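Aspartate semialdehyde dehydrogenase (Francisella tularensis subsp. tularensis, PDB 4WOJ) probably catalyses the NADPH-dependent reductive dephosphorylation of L-aspartyl-4-phosphate to L-aspartate semialdehyde, a shared step on the way to lysine, methionine and threonine. Local coordinates at residues S113-D118 with A248-K253; S21-R26 with G356-L361; V234-P237 with T241-E244. All coordinates share one frame; numbering follows the deposited sequence.

Contact 1: residues S113-D118 with A248-K253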
loop_
_atom_site.group_PDB
_atom_site.type_symbol
_atom_site.label_atom_id
_atom_site.label_comp_id
_atom_site.label_asym_id
_atom_site.label_seq_id
_atom_site.Cartn_x
_atom_site.Cartn_y
_atom_site.Cartn_z
ATOM N N SER B 113 6.677 -7.789 -31.944
ATOM C CA SER B 113 7.301 -7.013 -30.869
ATOM C C SER B 113 8.157 -7.893 -29.949
ATOM O O SER B 113 7.873 -9.076 -29.748
ATOM C CB SER B 113 6.250 -6.264 -30.027
ATOM O OG SER B 113 5.615 -5.190 -30.734
ATOM N N THR B 114 9.223 -7.297 -29.423
ATOM C CA THR B 114 10.040 -7.867 -28.346
ATOM C C THR B 114 9.969 -6.912 -27.158
ATOM O O THR B 114 10.112 -5.682 -27.312
ATOM C CB THR B 114 11.496 -8.068 -28.774
ATOM O OG1 THR B 114 11.545 -8.793 -30.013
ATOM C CG2 THR B 114 12.265 -8.839 -27.726
ATOM N N LEU B 115 9.644 -7.462 -25.989
ATOM C CA LEU B 115 9.582 -6.675 -24.756
ATOM C C LEU B 115 11.011 -6.579 -24.259
ATOM O O LEU B 115 11.708 -7.616 -24.263
ATOM C CB LEU B 115 8.716 -7.329 -23.682
ATOM C CG LEU B 115 7.203 -7.143 -23.810
ATOM C CD1 LEU B 115 6.426 -8.007 -22.824
ATOM C CD2 LEU B 115 6.825 -5.696 -23.594
ATOM N N VAL B 116 11.456 -5.372 -23.862
ATOM C CA VAL B 116 12.855 -5.212 -23.460
ATOM C C VAL B 116 13.086 -5.060 -21.949
ATOM O O VAL B 116 12.548 -4.169 -21.289
ATOM C CB VAL B 116 13.578 -4.030 -24.188
ATOM C CG1 VAL B 116 13.585 -4.271 -25.688
ATOM C CG2 VAL B 116 12.938 -2.695 -23.884
ATOM N N LEU B 117 13.923 -5.940 -21.419
ATOM C CA LEU B 117 14.444 -5.806 -20.070
ATOM C C LEU B 117 15.736 -6.629 -20.029
ATOM O O LEU B 117 15.770 -7.797 -19.601
ATOM C CB LEU B 117 13.425 -6.273 -19.045
ATOM C CG LEU B 117 13.765 -6.057 -17.564
ATOM C CD1 LEU B 117 13.860 -4.600 -17.232
ATOM C CD2 LEU B 117 12.696 -6.711 -16.704
ATOM N N ASP B 118 16.803 -5.999 -20.487
ATOM C CA ASP B 118 17.987 -6.728 -20.929
ATOM C C ASP B 118 18.768 -7.443 -19.815
ATOM O O ASP B 118 19.454 -8.401 -20.101
ATOM C CB ASP B 118 18.932 -5.816 -21.704
ATOM C CG ASP B 118 19.602 -4.795 -20.803
ATOM O OD1 ASP B 118 18.980 -3.736 -20.556
ATOM O OD2 ASP B 118 20.712 -5.066 -20.315
ATOM N N ALA B 248 1.129 -10.816 -15.726
ATOM C CA ALA B 248 1.482 -12.221 -16.006
ATOM C C ALA B 248 1.997 -12.403 -17.421
ATOM O O ALA B 248 2.996 -13.047 -17.646
ATOM C CB ALA B 248 0.321 -13.136 -15.728
ATOM N N THR B 249 1.311 -11.809 -18.376
ATOM C CA THR B 249 1.574 -12.028 -19.799
ATOM C C THR B 249 2.887 -11.425 -20.254
ATOM O O THR B 249 3.622 -12.032 -21.033
ATOM C CB THR B 249 0.421 -11.450 -20.644
ATOM O OG1 THR B 249 -0.038 -10.217 -20.052
ATOM C CG2 THR B 249 -0.739 -12.471 -20.678
ATOM N N GLU B 250 3.182 -10.244 -19.738
ATOM C CA GLU B 250 4.461 -9.549 -20.002
ATOM C C GLU B 250 5.665 -10.271 -19.371
ATOM O O GLU B 250 6.681 -10.490 -20.033
ATOM C CB GLU B 250 4.400 -8.087 -19.527
ATOM C CG GLU B 250 3.376 -7.268 -20.306
ATOM C CD GLU B 250 3.328 -5.786 -19.937
ATOM O OE1 GLU B 250 4.248 -5.290 -19.246
ATOM O OE2 GLU B 250 2.333 -5.124 -20.316
ATOM N N LEU B 251 5.529 -10.664 -18.108
ATOM C CA LEU B 251 6.572 -11.455 -17.444
ATOM C C LEU B 251 6.883 -12.717 -18.245
ATOM O O LEU B 251 8.040 -13.043 -18.493
ATOM C CB LEU B 251 6.173 -11.854 -16.011
ATOM C CG LEU B 251 7.184 -12.771 -15.292
ATOM C CD1 LEU B 251 8.455 -11.994 -14.993
ATOM C CD2 LEU B 251 6.634 -13.385 -14.030
ATOM N N ASN B 252 5.848 -13.426 -18.660
ATOM C CA ASN B 252 6.055 -14.654 -19.463
ATOM C C ASN B 252 6.600 -14.362 -20.865
ATOM O O ASN B 252 7.441 -15.089 -21.378
ATOM C CB ASN B 252 4.804 -15.522 -19.435
ATOM C CG ASN B 252 4.613 -16.155 -18.061
ATOM O OD1 ASN B 252 5.324 -17.099 -17.709
ATOM N ND2 ASN B 252 3.735 -15.583 -17.242
ATOM N N LYS B 253 6.197 -13.242 -21.443
ATOM C CA LYS B 253 6.801 -12.834 -22.717
ATOM C C LYS B 253 8.292 -12.495 -22.521
ATOM O O LYS B 253 9.116 -12.867 -23.331
ATOM C CB LYS B 253 6.039 -11.689 -23.370
ATOM C CG LYS B 253 6.674 -11.255 -24.677
ATOM C CD LYS B 253 5.713 -10.542 -25.624
ATOM C CE LYS B 253 6.318 -10.513 -27.025
ATOM N NZ LYS B 253 5.492 -9.727 -27.987
#
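K253 lies across L115 and reaches past it to the backbone of S113. Its CG is anti to the backbone N (chi1 179°) and the chain stays extended from there on, which carries the ammonium group from helix 242-255 to strand 113-116. From the root outward, CB of K253 rests on CD1 of L115 at 3.7 Å, and CG meets the same methyl at the same separation. CD still touches L115, nearer to CD1 than to CG. CE has passed the leucine and comes 3.4 Å from O of S113. At the tip, NZ gives that oxygen a 3.0 Å hydrogen bond, arriving from above the carbonyl plane, 57° out of it. The carbonyl oxygen of R108 is a second acceptor for NZ, so the charged end is held by two main-chain carbonyls while its methylenes are packed against a leucine.

L115 runs at about a right angle to the lysine. Its CB bond points toward the helix, and CD1 does most of the touching: besides the lysine methylenes it meets O of E250 at 3.7 Å and CB of E250 at 3.9 Å. The glutamate thus meets L115 with its backbone oxygen and its first two methylenes, CB and CG. Its carboxylate goes to R108 in a salt bridge and to the backbone N of N140, next to C141, the predicted acyl-thioester nucleophile.

The strand and helix segments cross at 94°, with their axes 9.2 Å apart. Strand 113-116 is an edge strand, within this chain, of the parallel sheet of the Rossmann-type NAD-binding domain, and helix 242-255 belongs to the dimerisation domain; the lysine and leucine are part of the seam between the two domains of the semialdehyde dehydrogenase fold.

Contact 2: residues S21-R26 with G356-L361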
loop_
_atom_site.group_PDB
_atom_site.type_symbol
_atom_site.label_atom_id
_atom_site.label_comp_id
_atom_site.label_asym_id
_atom_site.label_seq_id
_atom_site.Cartn_x
_atom_site.Cartn_y
_atom_site.Cartn_z
ATOM N N SER B 21 12.414 13.237 -19.850
ATOM C CA SER B 21 13.507 13.993 -19.217
ATOM C C SER B 21 14.456 13.063 -18.503
ATOM O O SER B 21 15.668 13.276 -18.458
ATOM C CB SER B 21 12.981 14.992 -18.195
ATOM O OG SER B 21 11.691 15.401 -18.541
ATOM N N VAL B 22 13.895 12.019 -17.908
ATOM C CA VAL B 22 14.714 11.101 -17.156
ATOM C C VAL B 22 15.615 10.345 -18.140
ATOM O O VAL B 22 16.783 10.090 -17.856
ATOM C CB VAL B 22 13.843 10.217 -16.280
ATOM C CG1 VAL B 22 14.669 9.089 -15.670
ATOM C CG2 VAL B 22 13.209 11.086 -15.186
ATOM N N LEU B 23 15.097 10.097 -19.334
ATOM C CA LEU B 23 15.870 9.452 -20.384
ATOM C C LEU B 23 16.996 10.343 -20.876
ATOM O O LEU B 23 18.142 9.917 -20.928
ATOM C CB LEU B 23 14.955 9.076 -21.543
ATOM C CG LEU B 23 15.660 8.451 -22.724
ATOM C CD1 LEU B 23 16.188 7.101 -22.342
ATOM C CD2 LEU B 23 14.737 8.368 -23.937
ATOM N N MET B 24 16.665 11.587 -21.221
ATOM C CA MET B 24 17.669 12.578 -21.597
ATOM C C MET B 24 18.731 12.633 -20.551
ATOM O O MET B 24 19.912 12.511 -20.842
ATOM C CB MET B 24 17.070 13.974 -21.698
ATOM C CG MET B 24 16.091 14.180 -22.833
ATOM S SD MET B 24 16.765 13.623 -24.383
ATOM C CE MET B 24 15.784 12.134 -24.618
ATOM N N SER B 25 18.330 12.819 -19.309
ATOM C CA SER B 25 19.339 12.921 -18.263
ATOM C C SER B 25 20.227 11.707 -18.195
ATOM O O SER B 25 21.397 11.797 -17.875
ATOM C CB SER B 25 18.703 13.111 -16.915
ATOM O OG SER B 25 19.621 12.675 -15.908
ATOM N N ARG B 26 19.661 10.535 -18.462
ATOM C CA ARG B 26 20.415 9.298 -18.298
ATOM C C ARG B 26 21.359 9.122 -19.471
ATOM O O ARG B 26 22.475 8.578 -19.332
ATOM C CB ARG B 26 19.469 8.100 -18.138
ATOM C CG ARG B 26 18.918 7.994 -16.722
ATOM C CD ARG B 26 19.999 7.564 -15.734
ATOM N NE ARG B 26 20.569 6.260 -16.098
ATOM C CZ ARG B 26 21.802 5.853 -15.802
ATOM N NH1 ARG B 26 22.631 6.645 -15.123
ATOM N NH2 ARG B 26 22.207 4.645 -16.168
ATOM N N GLY B 356 11.594 1.492 -14.168
ATOM C CA GLY B 356 10.209 1.392 -14.589
ATOM C C GLY B 356 9.886 1.901 -15.973
ATOM O O GLY B 356 8.919 1.448 -16.573
ATOM N N ALA B 357 10.606 2.916 -16.469
ATOM C CA ALA B 357 10.226 3.459 -17.777
ATOM C C ALA B 357 11.399 3.737 -18.698
ATOM O O ALA B 357 11.541 3.096 -19.721
ATOM C CB ALA B 357 9.363 4.693 -17.590
ATOM N N ALA B 358 12.236 4.697 -18.317
ATOM C CA ALA B 358 13.328 5.195 -19.157
ATOM C C ALA B 358 14.479 4.259 -19.384
ATOM O O ALA B 358 14.983 4.167 -20.511
ATOM C CB ALA B 358 13.853 6.495 -18.555
ATOM N N GLU B 359 14.968 3.610 -18.334
ATOM C CA GLU B 359 16.269 2.928 -18.392
ATOM C C GLU B 359 16.316 1.780 -19.396
ATOM O O GLU B 359 17.305 1.628 -20.116
ATOM C CB GLU B 359 16.706 2.479 -16.980
ATOM C CG GLU B 359 18.174 2.045 -16.786
ATOM C CD GLU B 359 19.207 3.104 -17.184
ATOM O OE1 GLU B 359 18.827 4.267 -17.438
ATOM O OE2 GLU B 359 20.406 2.762 -17.285
ATOM N N PRO B 360 15.252 0.955 -19.451
ATOM C CA PRO B 360 15.291 -0.168 -20.367
ATOM C C PRO B 360 15.389 0.265 -21.813
ATOM O O PRO B 360 15.997 -0.430 -22.664
ATOM C CB PRO B 360 13.956 -0.864 -20.108
ATOM C CG PRO B 360 13.608 -0.468 -18.707
ATOM C CD PRO B 360 14.061 0.931 -18.584
ATOM N N LEU B 361 14.754 1.391 -22.091
ATOM C CA LEU B 361 14.683 1.913 -23.440
ATOM C C LEU B 361 16.068 2.340 -23.879
ATOM O O LEU B 361 16.556 1.886 -24.925
ATOM C CB LEU B 361 13.675 3.071 -23.489
ATOM C CG LEU B 361 12.236 2.707 -23.072
ATOM C CD1 LEU B 361 11.267 3.800 -23.472
ATOM C CD2 LEU B 361 11.805 1.349 -23.685
#
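The guanidinium of R26 presents an edge, not a face, to the carboxylate of E359: both glutamate oxygens lie close to its plane. This is a side-on, two-pronged salt bridge between two packed helices, 18-30 of the Rossmann-type NAD-binding domain and the C-terminal helix 354-369. NE donates to OE1 of E359 at 3.0 Å, and NH2 donates to OE2 of E359 at 2.8 Å; both bonds are nearly straight. Seen from the glutamate the fit is less flat. The two planes are turned 46° apart, so each oxygen is met from above the carboxylate plane. Bends at chi2 and chi3 fold the arginine back, and its CB, CG and CD all pass close to OE1 of E359.

The carboxylate has a second partner, R362, three residues further along its own helix, which makes a salt bridge to OE2; the shared negative charge probably offsets the closeness of the two arginines. L327, from a loop, packs on both R26 and E359.

Apart from the ion pair the helices meet through small and aliphatic groups. Their segments run at 41° to each other with axes 8.7 Å apart, and the CA atoms of L23 and A358 come within 5.1 Å, an approach that suits the single methyl of A358. That methyl sits against CG1 of V22 at 4.0 Å and CB of L23 at 4.1 Å. V22 also touches L199 of the second subunit. L23 has CG anti to its own N (chi1 177°), which turns the branch to the neighbouring helix and brings CD1 to 3.7 Å from O of A358.

Contact 3: residues V234-P237 with T241-E244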
loop_
_atom_site.group_PDB
_atom_site.type_symbol
_atom_site.label_atom_id
_atom_site.label_comp_id
_atom_site.label_asym_id
_atom_site.label_seq_id
_atom_site.Cartn_x
_atom_site.Cartn_y
_atom_site.Cartn_z
ATOM N N VAL B 234 -8.042 0.041 -17.088
ATOM C CA VAL B 234 -9.359 -0.317 -17.643
ATOM C C VAL B 234 -9.837 -1.664 -17.051
ATOM O O VAL B 234 -9.031 -2.488 -16.607
ATOM C CB VAL B 234 -9.355 -0.309 -19.221
ATOM C CG1 VAL B 234 -10.021 -1.550 -19.819
ATOM C CG2 VAL B 234 -10.031 0.939 -19.765
ATOM N N GLY B 235 -11.155 -1.835 -17.008
ATOM C CA GLY B 235 -11.764 -3.067 -16.511
ATOM C C GLY B 235 -11.505 -4.204 -17.469
ATOM O O GLY B 235 -11.604 -4.039 -18.684
ATOM N N MET B 236 -11.142 -5.354 -16.926
ATOM C CA MET B 236 -11.059 -6.579 -17.718
ATOM C C MET B 236 -12.244 -7.484 -17.354
ATOM O O MET B 236 -12.760 -7.409 -16.239
ATOM C CB MET B 236 -9.743 -7.294 -17.451
ATOM C CG MET B 236 -8.516 -6.425 -17.667
ATOM S SD MET B 236 -8.054 -6.329 -19.402
ATOM C CE MET B 236 -7.590 -8.045 -19.645
ATOM N N PRO B 237 -12.678 -8.352 -18.288
ATOM C CA PRO B 237 -13.793 -9.261 -17.959
ATOM C C PRO B 237 -13.450 -10.350 -16.924
ATOM O O PRO B 237 -14.353 -10.888 -16.278
ATOM C CB PRO B 237 -14.167 -9.883 -19.320
ATOM C CG PRO B 237 -13.408 -9.120 -20.355
ATOM C CD PRO B 237 -12.216 -8.526 -19.677
ATOM N N THR B 241 -7.942 -5.321 -13.321
ATOM C CA THR B 241 -7.772 -4.127 -14.123
ATOM C C THR B 241 -6.765 -4.496 -15.202
ATOM O O THR B 241 -6.125 -5.565 -15.149
ATOM C CB THR B 241 -7.268 -2.905 -13.334
ATOM O OG1 THR B 241 -5.974 -3.157 -12.790
ATOM C CG2 THR B 241 -8.187 -2.600 -12.204
ATOM N N LYS B 242 -6.631 -3.629 -16.196
ATOM C CA LYS B 242 -5.685 -3.887 -17.280
ATOM C C LYS B 242 -4.267 -3.870 -16.704
ATOM O O LYS B 242 -3.421 -4.688 -17.102
ATOM C CB LYS B 242 -5.846 -2.908 -18.439
ATOM C CG LYS B 242 -5.323 -3.432 -19.778
ATOM C CD LYS B 242 -6.065 -2.789 -20.950
ATOM C CE LYS B 242 -5.475 -1.440 -21.372
ATOM N NZ LYS B 242 -4.614 -1.580 -22.587
ATOM N N GLU B 243 -4.050 -2.979 -15.729
ATOM C CA GLU B 243 -2.776 -2.890 -15.004
ATOM C C GLU B 243 -2.305 -4.206 -14.441
ATOM O O GLU B 243 -1.114 -4.519 -14.504
ATOM C CB GLU B 243 -2.894 -1.888 -13.849
ATOM C CG GLU B 243 -1.556 -1.477 -13.223
ATOM C CD GLU B 243 -0.665 -0.707 -14.181
ATOM O OE1 GLU B 243 -1.128 -0.347 -15.287
ATOM O OE2 GLU B 243 0.507 -0.427 -13.815
ATOM N N GLU B 244 -3.264 -4.963 -13.901
ATOM C CA GLU B 244 -3.041 -6.260 -13.229
ATOM C C GLU B 244 -2.868 -7.448 -14.202
ATOM O O GLU B 244 -2.013 -8.302 -14.005
ATOM C CB GLU B 244 -4.215 -6.547 -12.283
ATOM C CG GLU B 244 -4.341 -5.526 -11.156
ATOM C CD GLU B 244 -5.720 -5.456 -10.508
ATOM O OE1 GLU B 244 -6.693 -6.087 -10.990
ATOM O OE2 GLU B 244 -5.837 -4.750 -9.493
#
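The backbones of V234 and K242 come together where the chain doubles back through a short loop: N of K242 donates to O of V234 at 2.7 Å in the carbonyl plane, and G235 and T241 form a single beta bridge with CA atoms 4.8 Å apart. The hydrogen bond is rather bent, with an N-H...O angle of 131°. The same oxygen also takes a CA-H...O contact from T241, whose CA is 3.2 Å away, so two neighbouring residues converge on one carbonyl.

Among the side chains, M236 lies over the start of the helix. Its CB bond points toward the other segment and CG lies 3.6 Å from O of T241; bends at chi2 and chi3 then swing SD over the start of the K242 side chain, 4.0 Å from CG of that lysine. The methionine and lysine chains cross at a slant. K242 sets CB against O of V234, and further out its CD nears CG1 of V234; beyond it the lysine turns off from V234 and M236.

T241 starts helix 242-255. A chi1 of 63° turns OG1 to the helix's first turn, where it accepts a weak bond from N of E244. In return, N of T241 donates to OE1 of E244 at 2.8 Å, above the carboxylate plane. R333 and K335 of the second subunit make salt bridges to that same OE1, which links the helix start to the dimer interface and would favour an ionised carboxylate. The reciprocal pair T241 and E244 is a capping box, the classic N-terminal cap of an alpha-helix.

Contacts 1 and 3 share helix 242-255: contact 3 caps its N-terminal end and contact 1 seats its later turns on strand 113-116, their centres about 18 Å apart. Contact 2, its centre also about 18 Å from that of contact 1, touches it directly, with O of V116 packed 3.8 Å from CB of P360. Contacts 2 and 3 do not meet, their nearest atoms being about 9 Å apart, but all three reach the second subunit, contact 1 through A248 on its L338. Measured between side chains, E250, A358 and T241 are about 8, 10 and 12 Å from C141, the predicted nucleophile, and E250 is about 11 Å from H276, the predicted proton acceptor.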